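Local coordinates for protein L-threonine 3-dehydrogenase (Clostridioides difficile, PDB 7OL1) that probably catalyses the NAD-dependent oxidation of L-threonine to 2-amino-3-ketobutyrate and belongs to the NAD-dependent epimerase/dehydratase family, at residues A[121-126]-A[175-180]; A[114-119]-A[167-172]. All coordinates share one frame; numbering follows the deposited sequence.

Both interactions join the same two helices, 108-129 and 162-181, which follow strands 92-95 and 132-138 of the largely parallel, Rossmann-type sheet and lie side by side over one face of it. Along the chain the segments come as 114-119, 121-126, 167-172 and 175-180, so the pairs alternate, and interaction 2 precedes interaction 1 on each helix. Their centres are about 11 Å apart. Interaction 2 is the more central in the chain, about 15 Å from its centre against about 21 Å for interaction 1. Both touch the second subunit, consistent with the helix-bundle dimer interface common among extended short-chain dehydrogenases.

Interaction 1: A[121-126]-A[175-180]; sequences NGLEIA and DYYHSK
Tyr177 OH donates a hydrogen bond of 2.7 Å to Glu124 OE1, linking the later turns of helices 108-129 and 162-181, neighbours on one face of a Rossmann-type sheet. The acceptor is the anti lone pair of OE1, the one turned away from OE2. OE1 sits in the ring plane at the phenol edge, 3.4 Å from Tyr177 CE2, while the carboxylate itself is turned 79° against the ring. Glu124 does not start out pointing at its partner; the bend of its chain at chi2 (-73°) carries the acid round to the hydroxyl. Its other oxygen, OE2, has a long, weak ion pair with Lys78.

The ring is held from a second direction by Leu123. Leu123 CB stands over the middle of one face as a CH-pi contact, 3.8 Å from the centroid of the Tyr177 ring and only 6° off its normal. The bond to Glu124 OE1 thus holds the hydroxyl end in place, while Leu123 CB over the face should limit the tilt and turning of the ring. Leu123 also touches Phe133 and Thr185, on strands 132-138 and 184-194, so it bridges the tyrosine and the sheet. Leu109 of the second subunit packs on both Glu124 and Tyr177, placing the bond beside the dimer interface. Nearby, Asp175 makes a salt bridge to Arg158 of the second subunit.

The two branches of the leucine divide the rest of the contact: Leu123 CD1 lies 3.7 Å from Tyr177 CD1, toward the rim of the ring, and Leu123 CD2 reaches the root of the side chain, 4.1 Å from Tyr177 CB.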
ATOM      1  N   ASN A 121      13.923   3.581   4.952  1.00 46.40           N
ATOM      2  CA  ASN A 121      15.314   3.900   5.337  1.00 44.87           C
ATOM      3  C   ASN A 121      16.018   2.563   5.538  1.00 47.69           C
ATOM      4  O   ASN A 121      17.075   2.319   4.924  1.00 54.94           O
ATOM      5  CB  ASN A 121      15.358   4.819   6.563  1.00 46.80           C
ATOM      6  CG  ASN A 121      15.051   6.285   6.282  1.00 46.26           C
ATOM      7  OD1 ASN A 121      15.029   6.757   5.129  1.00 42.02           O
ATOM      8  ND2 ASN A 121      14.794   7.016   7.359  1.00 44.25           N
ATOM      9  N   GLY A 122      15.434   1.716   6.377  1.00 52.10           N
ATOM     10  CA  GLY A 122      15.963   0.367   6.649  1.00 49.42           C
ATOM     11  C   GLY A 122      16.139  -0.446   5.374  1.00 50.02           C
ATOM     12  O   GLY A 122      17.085  -1.247   5.311  1.00 52.36           O
ATOM     13  N   LEU A 123      15.256  -0.290   4.391  1.00 47.50           N
ATOM     14  CA  LEU A 123      15.318  -1.141   3.182  1.00 53.45           C
ATOM     15  C   LEU A 123      16.524  -0.675   2.376  1.00 51.09           C
ATOM     16  O   LEU A 123      17.277  -1.526   1.874  1.00 49.54           O
ATOM     17  CB  LEU A 123      14.008  -1.069   2.389  1.00 56.28           C
ATOM     18  CG  LEU A 123      12.851  -1.879   2.978  1.00 58.56           C
ATOM     19  CD1 LEU A 123      11.536  -1.514   2.325  1.00 57.18           C
ATOM     20  CD2 LEU A 123      13.099  -3.376   2.835  1.00 61.70           C
ATOM     21  N   GLU A 124      16.722   0.640   2.310  1.00 54.24           N
ATOM     22  CA  GLU A 124      17.816   1.260   1.513  1.00 49.99           C
ATOM     23  C   GLU A 124      19.140   0.846   2.173  1.00 47.47           C
ATOM     24  O   GLU A 124      20.112   0.551   1.425  1.00 48.28           O
ATOM     25  CB  GLU A 124      17.593   2.769   1.366  1.00 47.02           C
ATOM     26  CG  GLU A 124      16.671   3.145   0.215  1.00 50.48           C
ATOM     27  CD  GLU A 124      17.296   2.985  -1.161  1.00 59.44           C
ATOM     28  OE1 GLU A 124      16.598   2.474  -2.106  1.00 61.66           O
ATOM     29  OE2 GLU A 124      18.483   3.376  -1.295  1.00 63.80           O
ATOM     30  N   ILE A 125      19.169   0.761   3.507  1.00 40.31           N
ATOM     31  CA  ILE A 125      20.374   0.291   4.242  1.00 42.61           C
ATOM     32  C   ILE A 125      20.626  -1.170   3.866  1.00 49.04           C
ATOM     33  O   ILE A 125      21.751  -1.488   3.466  1.00 58.90           O
ATOM     34  CB  ILE A 125      20.199   0.489   5.753  1.00 44.04           C
ATOM     35  CG1 ILE A 125      20.300   1.966   6.128  1.00 48.38           C
ATOM     36  CG2 ILE A 125      21.218  -0.336   6.502  1.00 49.19           C
ATOM     37  CD1 ILE A 125      19.779   2.297   7.497  1.00 52.43           C
ATOM     38  N   ALA A 126      19.607  -2.026   3.960  1.00 54.69           N
ATOM     39  CA  ALA A 126      19.714  -3.478   3.682  1.00 52.65           C
ATOM     40  C   ALA A 126      20.134  -3.695   2.227  1.00 50.85           C
ATOM     41  O   ALA A 126      20.995  -4.547   1.969  1.00 54.35           O
ATOM     42  CB  ALA A 126      18.410  -4.136   3.980  1.00 58.45           C
ATOM     43  N   ASP A 175       8.354  -6.461  -0.516  1.00 51.56           N
ATOM     44  CA  ASP A 175       8.409  -7.438  -1.645  1.00 54.92           C
ATOM     45  C   ASP A 175       9.105  -6.764  -2.838  1.00 53.56           C
ATOM     46  O   ASP A 175       9.892  -7.457  -3.513  1.00 52.17           O
ATOM     47  CB  ASP A 175       7.059  -8.080  -1.994  1.00 51.41           C
ATOM     48  CG  ASP A 175       6.617  -9.199  -1.044  1.00 59.02           C
ATOM     49  OD1 ASP A 175       7.353  -9.528  -0.074  1.00 53.06           O
ATOM     50  OD2 ASP A 175       5.511  -9.725  -1.255  1.00 61.99           O
ATOM     51  N   TYR A 176       8.890  -5.465  -3.072  1.00 53.05           N
ATOM     52  CA  TYR A 176       9.545  -4.743  -4.202  1.00 50.68           C
ATOM     53  C   TYR A 176      11.072  -4.789  -4.032  1.00 53.54           C
ATOM     54  O   TYR A 176      11.755  -4.958  -5.059  1.00 53.03           O
ATOM     55  CB  TYR A 176       9.079  -3.296  -4.358  1.00 47.03           C
ATOM     56  CG  TYR A 176       9.812  -2.502  -5.417  1.00 53.65           C
ATOM     57  CD1 TYR A 176       9.434  -2.592  -6.749  1.00 54.01           C
ATOM     58  CD2 TYR A 176      10.843  -1.619  -5.103  1.00 52.75           C
ATOM     59  CE1 TYR A 176      10.082  -1.872  -7.745  1.00 57.34           C
ATOM     60  CE2 TYR A 176      11.510  -0.896  -6.091  1.00 58.21           C
ATOM     61  CZ  TYR A 176      11.133  -1.023  -7.429  1.00 66.78           C
ATOM     62  OH  TYR A 176      11.755  -0.339  -8.464  1.00 73.31           O
ATOM     63  N   TYR A 177      11.595  -4.649  -2.809  1.00 50.07           N
ATOM     64  CA  TYR A 177      13.059  -4.551  -2.583  1.00 53.00           C
ATOM     65  C   TYR A 177      13.653  -5.926  -2.905  1.00 54.89           C
ATOM     66  O   TYR A 177      14.773  -5.986  -3.487  1.00 53.69           O
ATOM     67  CB  TYR A 177      13.382  -3.932  -1.206  1.00 58.75           C
ATOM     68  CG  TYR A 177      13.534  -2.428  -1.267  1.00 64.51           C
ATOM     69  CD1 TYR A 177      12.434  -1.582  -1.283  1.00 62.66           C
ATOM     70  CD2 TYR A 177      14.783  -1.849  -1.418  1.00 66.11           C
ATOM     71  CE1 TYR A 177      12.573  -0.210  -1.412  1.00 65.70           C
ATOM     72  CE2 TYR A 177      14.942  -0.479  -1.531  1.00 65.73           C
ATOM     73  CZ  TYR A 177      13.834   0.344  -1.528  1.00 67.62           C
ATOM     74  OH  TYR A 177      14.011   1.686  -1.644  1.00 60.41           O
ATOM     75  N   HIS A 178      12.897  -7.000  -2.648  1.00 56.60           N
ATOM     76  CA  HIS A 178      13.318  -8.378  -3.032  1.00 54.31           C
ATOM     77  C   HIS A 178      13.208  -8.581  -4.549  1.00 49.46           C
ATOM     78  O   HIS A 178      14.193  -9.007  -5.182  1.00 55.88           O
ATOM     79  CB  HIS A 178      12.518  -9.446  -2.303  1.00 56.12           C
ATOM     80  CG  HIS A 178      12.920 -10.802  -2.764  1.00 64.78           C
ATOM     81  ND1 HIS A 178      14.154 -11.345  -2.423  1.00 64.86           N
ATOM     82  CD2 HIS A 178      12.305 -11.683  -3.588  1.00 57.23           C
ATOM     83  CE1 HIS A 178      14.273 -12.518  -3.002  1.00 64.50           C
ATOM     84  NE2 HIS A 178      13.161 -12.735  -3.732  1.00 58.69           N
ATOM     85  N   SER A 179      12.058  -8.290  -5.143  1.00 48.98           N
ATOM     86  CA  SER A 179      11.800  -8.621  -6.568  1.00 49.61           C
ATOM     87  C   SER A 179      12.754  -7.826  -7.459  1.00 51.84           C
ATOM     88  O   SER A 179      13.111  -8.308  -8.519  1.00 66.88           O
ATOM     89  CB  SER A 179      10.329  -8.461  -6.939  1.00 51.30           C
ATOM     90  OG  SER A 179       9.920  -7.111  -7.127  1.00 53.32           O
ATOM     91  N   LYS A 180      13.171  -6.647  -7.022  1.00 55.74           N
ATOM     92  CA  LYS A 180      13.818  -5.659  -7.908  1.00 51.88           C
ATOM     93  C   LYS A 180      15.307  -5.614  -7.592  1.00 52.92           C
ATOM     94  O   LYS A 180      16.037  -5.445  -8.555  1.00 54.18           O
ATOM     95  CB  LYS A 180      13.186  -4.274  -7.736  1.00 54.53           C
ATOM     96  CG  LYS A 180      13.883  -3.149  -8.494  1.00 57.19           C
ATOM     97  CD  LYS A 180      13.480  -3.049  -9.951  1.00 61.88           C
ATOM     98  CE  LYS A 180      14.235  -1.990 -10.726  1.00 71.85           C
ATOM     99  NZ  LYS A 180      13.481  -1.566 -11.930  1.00 83.55           N
TER

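Interaction 2: A[114-119]-A[167-172]; sequences LNMNGL and KVSGEL
Met116 and Leu119 of helix 108-129 press onto Ser169 and Gly170 of helix 162-181, two nearly parallel helices of the Rossmann-type domain. The short segments run 17° apart, with axes 10.0 Å from each other at closest approach. The tight part is apolar. Met116 curls at both chi2 and chi3, which brings its methyl end inward. Met116 CE lies 3.5 Å from Ser169 CB. Met116 SD is 4.0 Å from that same Ser169 CB.

The looser part lies toward the N-terminal ends, where Lys167 CE comes no nearer than 4.9 Å to Asn115 ND2. There Asn115 is held by other partners, with OD1 bonded to Leu99 N and ND2 to Thr166 OG1. Lys167 and Tyr163 have the spacing of the Tyr-x-x-x-Lys motif of short-chain dehydrogenases.

Ser169 OG turns away from this packing, bonding to Val165 O and to Ser169 OG of the second subunit, while Met116 also packs on Trp112 of that subunit.

Gly170 presents bare backbone to the leucine. With CG anti to the Leu119 nitrogen (chi1 177°), Leu119 CD2 extends across to 3.5 Å from Gly170 CA.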
ATOM      1  N   LEU A 114       6.771   7.622  10.682  1.00 45.49           N
ATOM      2  CA  LEU A 114       7.633   6.622  11.367  1.00 44.78           C
ATOM      3  C   LEU A 114       7.557   5.299  10.614  1.00 45.11           C
ATOM      4  O   LEU A 114       8.610   4.716  10.393  1.00 46.04           O
ATOM      5  CB  LEU A 114       7.246   6.420  12.836  1.00 44.70           C
ATOM      6  CG  LEU A 114       8.034   5.303  13.548  1.00 48.71           C
ATOM      7  CD1 LEU A 114       9.513   5.566  13.527  1.00 46.38           C
ATOM      8  CD2 LEU A 114       7.579   5.139  14.989  1.00 53.44           C
ATOM      9  N   ASN A 115       6.350   4.832  10.267  1.00 53.13           N
ATOM     10  CA  ASN A 115       6.139   3.419   9.833  1.00 51.85           C
ATOM     11  C   ASN A 115       6.686   3.269   8.418  1.00 48.90           C
ATOM     12  O   ASN A 115       7.215   2.181   8.116  1.00 59.42           O
ATOM     13  CB  ASN A 115       4.688   2.945   9.962  1.00 54.49           C
ATOM     14  CG  ASN A 115       4.196   2.890  11.397  1.00 58.41           C
ATOM     15  OD1 ASN A 115       4.909   3.267  12.320  1.00 56.19           O
ATOM     16  ND2 ASN A 115       2.969   2.437  11.605  1.00 58.26           N
ATOM     17  N   MET A 116       6.635   4.339   7.625  1.00 42.61           N
ATOM     18  CA  MET A 116       7.008   4.280   6.190  1.00 44.66           C
ATOM     19  C   MET A 116       8.409   4.869   5.948  1.00 46.92           C
ATOM     20  O   MET A 116       9.190   4.205   5.261  1.00 51.40           O
ATOM     21  CB  MET A 116       5.925   4.974   5.361  1.00 43.96           C
ATOM     22  CG  MET A 116       4.540   4.378   5.615  1.00 49.35           C
ATOM     23  SD  MET A 116       4.446   2.562   5.301  1.00 52.11           S
ATOM     24  CE  MET A 116       5.036   2.562   3.610  1.00 41.66           C
ATOM     25  N   ASN A 117       8.765   6.023   6.517  1.00 46.90           N
ATOM     26  CA  ASN A 117      10.126   6.576   6.314  1.00 46.11           C
ATOM     27  C   ASN A 117      11.088   5.697   7.112  1.00 46.65           C
ATOM     28  O   ASN A 117      12.226   5.401   6.608  1.00 41.24           O
ATOM     29  CB  ASN A 117      10.207   8.072   6.612  1.00 46.61           C
ATOM     30  CG  ASN A 117       9.299   8.854   5.678  1.00 56.20           C
ATOM     31  OD1 ASN A 117       9.251   8.639   4.452  1.00 55.95           O
ATOM     32  ND2 ASN A 117       8.551   9.766   6.269  1.00 55.09           N
ATOM     33  N   GLY A 118      10.670   5.235   8.286  1.00 41.70           N
ATOM     34  CA  GLY A 118      11.533   4.298   9.038  1.00 45.00           C
ATOM     35  C   GLY A 118      11.856   3.090   8.169  1.00 50.66           C
ATOM     36  O   GLY A 118      13.038   2.759   8.024  1.00 47.31           O
ATOM     37  N   LEU A 119      10.826   2.514   7.535  1.00 54.02           N
ATOM     38  CA  LEU A 119      10.913   1.255   6.765  1.00 49.34           C
ATOM     39  C   LEU A 119      11.766   1.497   5.528  1.00 49.34           C
ATOM     40  O   LEU A 119      12.742   0.741   5.309  1.00 52.93           O
ATOM     41  CB  LEU A 119       9.509   0.800   6.373  1.00 51.83           C
ATOM     42  CG  LEU A 119       9.444  -0.457   5.509  1.00 53.56           C
ATOM     43  CD1 LEU A 119      10.249  -1.572   6.142  1.00 55.52           C
ATOM     44  CD2 LEU A 119       8.005  -0.912   5.296  1.00 57.76           C
ATOM     45  N   LYS A 167       0.985  -1.063   7.044  1.00 46.60           N
ATOM     46  CA  LYS A 167       1.383  -2.498   6.961  1.00 48.60           C
ATOM     47  C   LYS A 167       1.183  -3.048   5.527  1.00 50.97           C
ATOM     48  O   LYS A 167       2.109  -3.756   4.974  1.00 53.76           O
ATOM     49  CB  LYS A 167       0.668  -3.253   8.079  1.00 47.80           C
ATOM     50  CG  LYS A 167       1.169  -2.895   9.476  1.00 56.38           C
ATOM     51  CD  LYS A 167       2.685  -3.086   9.689  1.00 64.21           C
ATOM     52  CE  LYS A 167       3.556  -1.871   9.378  1.00 72.73           C
ATOM     53  NZ  LYS A 167       5.000  -2.200   9.305  1.00 67.76           N
ATOM     54  N   VAL A 168       0.119  -2.659   4.844  1.00 39.89           N
ATOM     55  CA  VAL A 168      -0.031  -3.122   3.442  1.00 43.36           C
ATOM     56  C   VAL A 168       1.027  -2.448   2.580  1.00 41.19           C
ATOM     57  O   VAL A 168       1.641  -3.151   1.771  1.00 49.97           O
ATOM     58  CB  VAL A 168      -1.440  -2.870   2.882  1.00 42.89           C
ATOM     59  CG1 VAL A 168      -1.493  -3.261   1.413  1.00 38.62           C
ATOM     60  CG2 VAL A 168      -2.481  -3.578   3.724  1.00 45.78           C
ATOM     61  N   SER A 169       1.136  -1.120   2.660  1.00 49.36           N
ATOM     62  CA  SER A 169       2.142  -0.312   1.911  1.00 52.59           C
ATOM     63  C   SER A 169       3.525  -0.928   2.110  1.00 46.28           C
ATOM     64  O   SER A 169       4.268  -1.075   1.119  1.00 50.04           O
ATOM     65  CB  SER A 169       2.141   1.120   2.342  1.00 55.56           C
ATOM     66  OG  SER A 169       0.954   1.762   1.927  1.00 67.57           O
ATOM     67  N   GLY A 170       3.822  -1.322   3.348  1.00 41.78           N
ATOM     68  CA  GLY A 170       5.107  -1.939   3.719  1.00 51.60           C
ATOM     69  C   GLY A 170       5.295  -3.332   3.139  1.00 51.89           C
ATOM     70  O   GLY A 170       6.394  -3.603   2.649  1.00 54.63           O
ATOM     71  N   GLU A 171       4.288  -4.202   3.228  1.00 57.11           N
ATOM     72  CA  GLU A 171       4.362  -5.541   2.580  1.00 51.25           C
ATOM     73  C   GLU A 171       4.767  -5.331   1.114  1.00 47.13           C
ATOM     74  O   GLU A 171       5.791  -5.906   0.686  1.00 44.23           O
ATOM     75  CB  GLU A 171       3.050  -6.302   2.729  1.00 49.89           C
ATOM     76  CG  GLU A 171       2.864  -6.936   4.097  1.00 54.50           C
ATOM     77  CD  GLU A 171       1.497  -7.592   4.295  1.00 58.12           C
ATOM     78  OE1 GLU A 171       1.060  -7.717   5.454  1.00 43.87           O
ATOM     79  OE2 GLU A 171       0.868  -7.985   3.282  1.00 56.88           O
ATOM     80  N   LEU A 172       4.065  -4.453   0.402  1.00 45.30           N
ATOM     81  CA  LEU A 172       4.306  -4.208  -1.043  1.00 48.38           C
ATOM     82  C   LEU A 172       5.745  -3.757  -1.264  1.00 50.84           C
ATOM     83  O   LEU A 172       6.380  -4.199  -2.237  1.00 57.85           O
ATOM     84  CB  LEU A 172       3.308  -3.158  -1.522  1.00 49.86           C
ATOM     85  CG  LEU A 172       1.888  -3.703  -1.645  1.00 49.68           C
ATOM     86  CD1 LEU A 172       0.853  -2.606  -1.829  1.00 51.33           C
ATOM     87  CD2 LEU A 172       1.831  -4.670  -2.806  1.00 48.96           C
TER